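Local coordinates for diaminopimelate decarboxylase (Phaeodactylum tricornutum, PDB 7JPJ), which probably uses pyridoxal 5'-phosphate to decarboxylate diaminopimelate in the making of lysine, working as an obligate dimer, at residues Thr27-Ala41 against Tyr283-Val295. Sequence-based numbering, arbitrary orientation.
Sequences TPLYAYSIDKLEEAA and YLVAMAGALVSKV
Ala288 sits where helix 34-45 starts, its CB between two side chains: Leu37 CD2 reaches it at 3.7 Å, and Lys36 CB lies alongside at 3.8 Å. The carbonyl of Ala288 accepts the N-H of Ser33, the last rung of the ladder, while Ser33 OG caps the helix by accepting from Lys36 N (3.0 Å). From there strands 29-33 and 289-295 run antiparallel; Ala31 and Ala290 exchange two hydrogen bonds of 2.8 Å between N and O, and Leu29 and Val292 form a second such pair farther on. Val292 and Leu29 lie side by side, CB to CG 3.9 Å; with its CG1 anti to the backbone N (chi1 -175°), Val292 turns CG2 to Leu29 CD1 and Ala31 CB. At the far end Thr27 crosses Lys294 at about a right angle, its CG2 3.5 Å from Val292 O and its OG1 hydrogen-bonded to Asp313 OD2. With alanine here, Asp313 would probably lose that hydroxyl as a partner, and a gap would be likely beside Val292 O and the Lys294 chain. Strand 412-415 flanks the other edge of strand 29-33. The contact thus ties the N-terminal strand to the chain leaving the TIM barrel for the C-terminal beta domain, the two-domain design of fold-type III PLP decarboxylases.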
loop_
_atom_site.group_PDB
_atom_site.type_symbol
_atom_site.label_atom_id
_atom_site.label_comp_id
_atom_site.label_asym_id
_atom_site.label_seq_id
_atom_site.Cartn_x
_atom_site.Cartn_y
_atom_site.Cartn_z
ATOM N N THR A 27 11.918 7.825 16.260
ATOM C CA THR A 27 10.828 6.982 15.798
ATOM C C THR A 27 10.166 7.588 14.568
ATOM O O THR A 27 10.239 8.799 14.344
ATOM C CB THR A 27 9.792 6.799 16.916
ATOM O OG1 THR A 27 9.640 8.026 17.642
ATOM C CG2 THR A 27 10.226 5.692 17.874
ATOM N N PRO A 28 9.514 6.768 13.724
ATOM C CA PRO A 28 9.367 5.310 13.808
ATOM C C PRO A 28 10.553 4.549 13.227
ATOM O O PRO A 28 11.405 5.153 12.576
ATOM C CB PRO A 28 8.106 5.050 12.987
ATOM C CG PRO A 28 8.132 6.112 11.953
ATOM C CD PRO A 28 8.743 7.329 12.600
ATOM N N LEU A 29 10.601 3.238 13.458
ATOM C CA LEU A 29 11.673 2.410 12.925
ATOM C C LEU A 29 11.231 0.954 12.924
ATOM O O LEU A 29 10.310 0.564 13.645
ATOM C CB LEU A 29 12.967 2.577 13.730
ATOM C CG LEU A 29 12.897 2.216 15.217
ATOM C CD1 LEU A 29 13.528 0.854 15.499
ATOM C CD2 LEU A 29 13.556 3.301 16.054
ATOM N N TYR A 30 11.899 0.160 12.094
ATOM C CA TYR A 30 11.740 -1.287 12.085
ATOM C C TYR A 30 12.882 -1.909 12.876
ATOM O O TYR A 30 14.049 -1.554 12.673
ATOM C CB TYR A 30 11.741 -1.849 10.661
ATOM C CG TYR A 30 10.646 -1.343 9.743
ATOM C CD1 TYR A 30 9.372 -1.896 9.776
ATOM C CD2 TYR A 30 10.900 -0.341 8.814
ATOM C CE1 TYR A 30 8.376 -1.447 8.927
ATOM C CE2 TYR A 30 9.910 0.116 7.962
ATOM C CZ TYR A 30 8.652 -0.442 8.020
ATOM O OH TYR A 30 7.668 0.006 7.171
ATOM N N ALA A 31 12.546 -2.834 13.770
ATOM C CA ALA A 31 13.527 -3.555 14.567
ATOM C C ALA A 31 13.468 -5.033 14.213
ATOM O O ALA A 31 12.391 -5.638 14.246
ATOM C CB ALA A 31 13.279 -3.354 16.062
ATOM N N TYR A 32 14.619 -5.606 13.867
ATOM C CA TYR A 32 14.747 -7.029 13.588
ATOM C C TYR A 32 15.700 -7.653 14.597
ATOM O O TYR A 32 16.721 -7.055 14.951
ATOM C CB TYR A 32 15.251 -7.281 12.162
ATOM C CG TYR A 32 14.395 -6.651 11.082
ATOM C CD1 TYR A 32 14.650 -5.359 10.637
ATOM C CD2 TYR A 32 13.335 -7.346 10.508
ATOM C CE1 TYR A 32 13.874 -4.775 9.649
ATOM C CE2 TYR A 32 12.552 -6.772 9.519
ATOM C CZ TYR A 32 12.826 -5.485 9.092
ATOM O OH TYR A 32 12.056 -4.897 8.109
ATOM N N SER A 33 15.365 -8.859 15.052
ATOM C CA SER A 33 16.106 -9.551 16.100
ATOM C C SER A 33 16.806 -10.772 15.517
ATOM O O SER A 33 16.156 -11.649 14.939
ATOM C CB SER A 33 15.175 -9.963 17.239
ATOM O OG SER A 33 15.593 -11.180 17.827
ATOM N N ILE A 34 18.131 -10.827 15.683
ATOM C CA ILE A 34 18.903 -11.976 15.217
ATOM C C ILE A 34 18.433 -13.252 15.908
ATOM O O ILE A 34 18.372 -14.324 15.292
ATOM C CB ILE A 34 20.408 -11.722 15.438
ATOM C CG1 ILE A 34 20.999 -10.941 14.262
ATOM C CG2 ILE A 34 21.167 -13.025 15.639
ATOM C CD1 ILE A 34 21.075 -11.734 12.977
ATOM N N ASP A 35 18.077 -13.151 17.192
ATOM C CA ASP A 35 17.584 -14.308 17.934
ATOM C C ASP A 35 16.348 -14.905 17.272
ATOM O O ASP A 35 16.252 -16.125 17.097
ATOM C CB ASP A 35 17.271 -13.908 19.375
ATOM C CG ASP A 35 18.369 -14.298 20.340
ATOM O OD1 ASP A 35 18.808 -15.467 20.301
ATOM O OD2 ASP A 35 18.791 -13.435 21.140
ATOM N N LYS A 36 15.385 -14.056 16.899
ATOM C CA LYS A 36 14.155 -14.545 16.287
ATOM C C LYS A 36 14.386 -15.053 14.867
ATOM O O LYS A 36 13.638 -15.914 14.390
ATOM C CB LYS A 36 13.093 -13.446 16.297
ATOM C CG LYS A 36 12.304 -13.358 17.594
ATOM C CD LYS A 36 11.289 -14.484 17.683
ATOM C CE LYS A 36 10.608 -14.519 19.036
ATOM N NZ LYS A 36 9.528 -15.544 19.077
ATOM N N LEU A 37 15.405 -14.536 14.176
ATOM C CA LEU A 37 15.734 -15.065 12.856
ATOM C C LEU A 37 16.363 -16.449 12.950
ATOM O O LEU A 37 16.150 -17.287 12.066
ATOM C CB LEU A 37 16.673 -14.110 12.121
ATOM C CG LEU A 37 16.088 -12.798 11.596
ATOM C CD1 LEU A 37 17.207 -11.859 11.187
ATOM C CD2 LEU A 37 15.141 -13.049 10.429
ATOM N N GLU A 38 17.134 -16.704 14.010
ATOM C CA GLU A 38 17.795 -17.996 14.158
ATOM C C GLU A 38 16.795 -19.103 14.467
ATOM O O GLU A 38 16.935 -20.228 13.974
ATOM C CB GLU A 38 18.859 -17.913 15.252
ATOM C CG GLU A 38 19.969 -18.931 15.105
ATOM C CD GLU A 38 20.853 -19.013 16.332
ATOM O OE1 GLU A 38 20.343 -19.383 17.411
ATOM O OE2 GLU A 38 22.060 -18.712 16.218
ATOM N N GLU A 39 15.786 -18.805 15.292
ATOM C CA GLU A 39 14.760 -19.796 15.602
ATOM C C GLU A 39 14.006 -20.227 14.352
ATOM O O GLU A 39 13.752 -21.420 14.153
ATOM C CB GLU A 39 13.788 -19.237 16.641
ATOM C CG GLU A 39 14.454 -18.659 17.877
ATOM C CD GLU A 39 13.449 -18.077 18.860
ATOM O OE1 GLU A 39 12.246 -18.014 18.513
ATOM O OE2 GLU A 39 13.860 -17.697 19.979
ATOM N N ALA A 40 13.637 -19.270 13.498
ATOM C CA ALA A 40 12.890 -19.608 12.292
ATOM C C ALA A 40 13.768 -20.343 11.289
ATOM O O ALA A 40 13.322 -21.310 10.658
ATOM C CB ALA A 40 12.299 -18.347 11.668
ATOM N N ALA A 41 15.018 -19.903 11.133
ATOM C CA ALA A 41 15.931 -20.564 10.207
ATOM C C ALA A 41 16.156 -22.016 10.606
ATOM O O ALA A 41 16.083 -22.923 9.769
ATOM C CB ALA A 41 17.257 -19.808 10.149
ATOM N N TYR A 283 6.931 -17.300 7.525
ATOM C CA TYR A 283 7.439 -18.141 8.606
ATOM C C TYR A 283 8.868 -17.795 9.008
ATOM O O TYR A 283 9.281 -18.133 10.121
ATOM C CB TYR A 283 7.361 -19.616 8.205
ATOM C CG TYR A 283 7.246 -20.569 9.375
ATOM C CD1 TYR A 283 6.003 -20.932 9.878
ATOM C CD2 TYR A 283 8.380 -21.110 9.974
ATOM C CE1 TYR A 283 5.892 -21.807 10.949
ATOM C CE2 TYR A 283 8.278 -21.983 11.044
ATOM C CZ TYR A 283 7.033 -22.329 11.525
ATOM O OH TYR A 283 6.928 -23.198 12.588
ATOM N N LEU A 284 9.624 -17.124 8.145
ATOM C CA LEU A 284 11.024 -16.853 8.439
ATOM C C LEU A 284 11.260 -15.495 9.088
ATOM O O LEU A 284 12.199 -15.359 9.880
ATOM C CB LEU A 284 11.855 -16.948 7.157
ATOM C CG LEU A 284 12.348 -18.332 6.743
ATOM C CD1 LEU A 284 12.781 -18.316 5.292
ATOM C CD2 LEU A 284 13.498 -18.781 7.632
ATOM N N VAL A 285 10.437 -14.490 8.787
ATOM C CA VAL A 285 10.774 -13.117 9.150
ATOM C C VAL A 285 9.652 -12.410 9.906
ATOM O O VAL A 285 9.867 -11.328 10.465
ATOM C CB VAL A 285 11.163 -12.304 7.898
ATOM C CG1 VAL A 285 12.447 -12.840 7.282
ATOM C CG2 VAL A 285 10.033 -12.313 6.881
ATOM N N ALA A 286 8.453 -12.997 9.929
ATOM C CA ALA A 286 7.296 -12.327 10.522
ATOM C C ALA A 286 7.534 -11.916 11.970
ATOM O O ALA A 286 7.565 -10.720 12.279
ATOM C CB ALA A 286 6.054 -13.216 10.446
ATOM N N MET A 287 7.699 -12.892 12.864
ATOM C CA MET A 287 7.919 -12.599 14.278
ATOM C C MET A 287 9.298 -12.024 14.560
ATOM O O MET A 287 9.569 -11.660 15.708
ATOM C CB MET A 287 7.718 -13.861 15.120
ATOM C CG MET A 287 6.353 -14.510 14.965
ATOM S SD MET A 287 4.956 -13.378 15.130
ATOM C CE MET A 287 5.288 -12.622 16.719
ATOM N N ALA A 288 10.170 -11.938 13.560
ATOM C CA ALA A 288 11.510 -11.411 13.759
ATOM C C ALA A 288 11.581 -9.898 13.629
ATOM O O ALA A 288 12.635 -9.318 13.910
ATOM C CB ALA A 288 12.486 -12.054 12.768
ATOM N N GLY A 289 10.498 -9.249 13.222
ATOM C CA GLY A 289 10.505 -7.815 13.020
ATOM C C GLY A 289 9.388 -7.144 13.792
ATOM O O GLY A 289 8.334 -7.729 14.037
ATOM N N ALA A 290 9.635 -5.892 14.168
ATOM C CA ALA A 290 8.681 -5.143 14.971
ATOM C C ALA A 290 8.763 -3.666 14.626
ATOM O O ALA A 290 9.857 -3.113 14.486
ATOM C CB ALA A 290 8.932 -5.341 16.470
ATOM N N LEU A 291 7.596 -3.036 14.491
ATOM C CA LEU A 291 7.524 -1.593 14.311
ATOM C C LEU A 291 7.583 -0.905 15.670
ATOM O O LEU A 291 6.825 -1.246 16.584
ATOM C CB LEU A 291 6.242 -1.205 13.573
ATOM C CG LEU A 291 5.943 0.294 13.479
ATOM C CD1 LEU A 291 6.913 0.989 12.533
ATOM C CD2 LEU A 291 4.505 0.540 13.058
ATOM N N VAL A 292 8.487 0.062 15.801
ATOM C CA VAL A 292 8.698 0.794 17.045
ATOM C C VAL A 292 8.352 2.253 16.781
ATOM O O VAL A 292 9.037 2.929 16.002
ATOM C CB VAL A 292 10.136 0.650 17.558
ATOM C CG1 VAL A 292 10.286 1.317 18.912
ATOM C CG2 VAL A 292 10.525 -0.814 17.635
ATOM N N SER A 293 7.295 2.740 17.425
ATOM C CA SER A 293 6.831 4.109 17.250
ATOM C C SER A 293 6.555 4.736 18.610
ATOM O O SER A 293 6.580 4.068 19.648
ATOM C CB SER A 293 5.569 4.167 16.378
ATOM O OG SER A 293 4.461 3.594 17.052
ATOM N N LYS A 294 6.283 6.037 18.594
ATOM C CA LYS A 294 5.964 6.786 19.799
ATOM C C LYS A 294 4.535 7.303 19.728
ATOM O O LYS A 294 4.010 7.590 18.647
ATOM C CB LYS A 294 6.938 7.955 20.008
ATOM C CG LYS A 294 8.033 7.656 21.029
ATOM C CD LYS A 294 9.072 8.772 21.116
ATOM C CE LYS A 294 10.494 8.212 21.116
ATOM N NZ LYS A 294 11.056 8.080 22.494
ATOM N N VAL A 295 3.905 7.406 20.897
ATOM C CA VAL A 295 2.575 7.995 21.024
ATOM C C VAL A 295 2.760 9.511 21.033
ATOM O O VAL A 295 3.163 10.093 22.042
ATOM C CB VAL A 295 1.849 7.502 22.277
ATOM C CG1 VAL A 295 0.410 7.996 22.283
ATOM C CG2 VAL A 295 1.898 5.984 22.353
#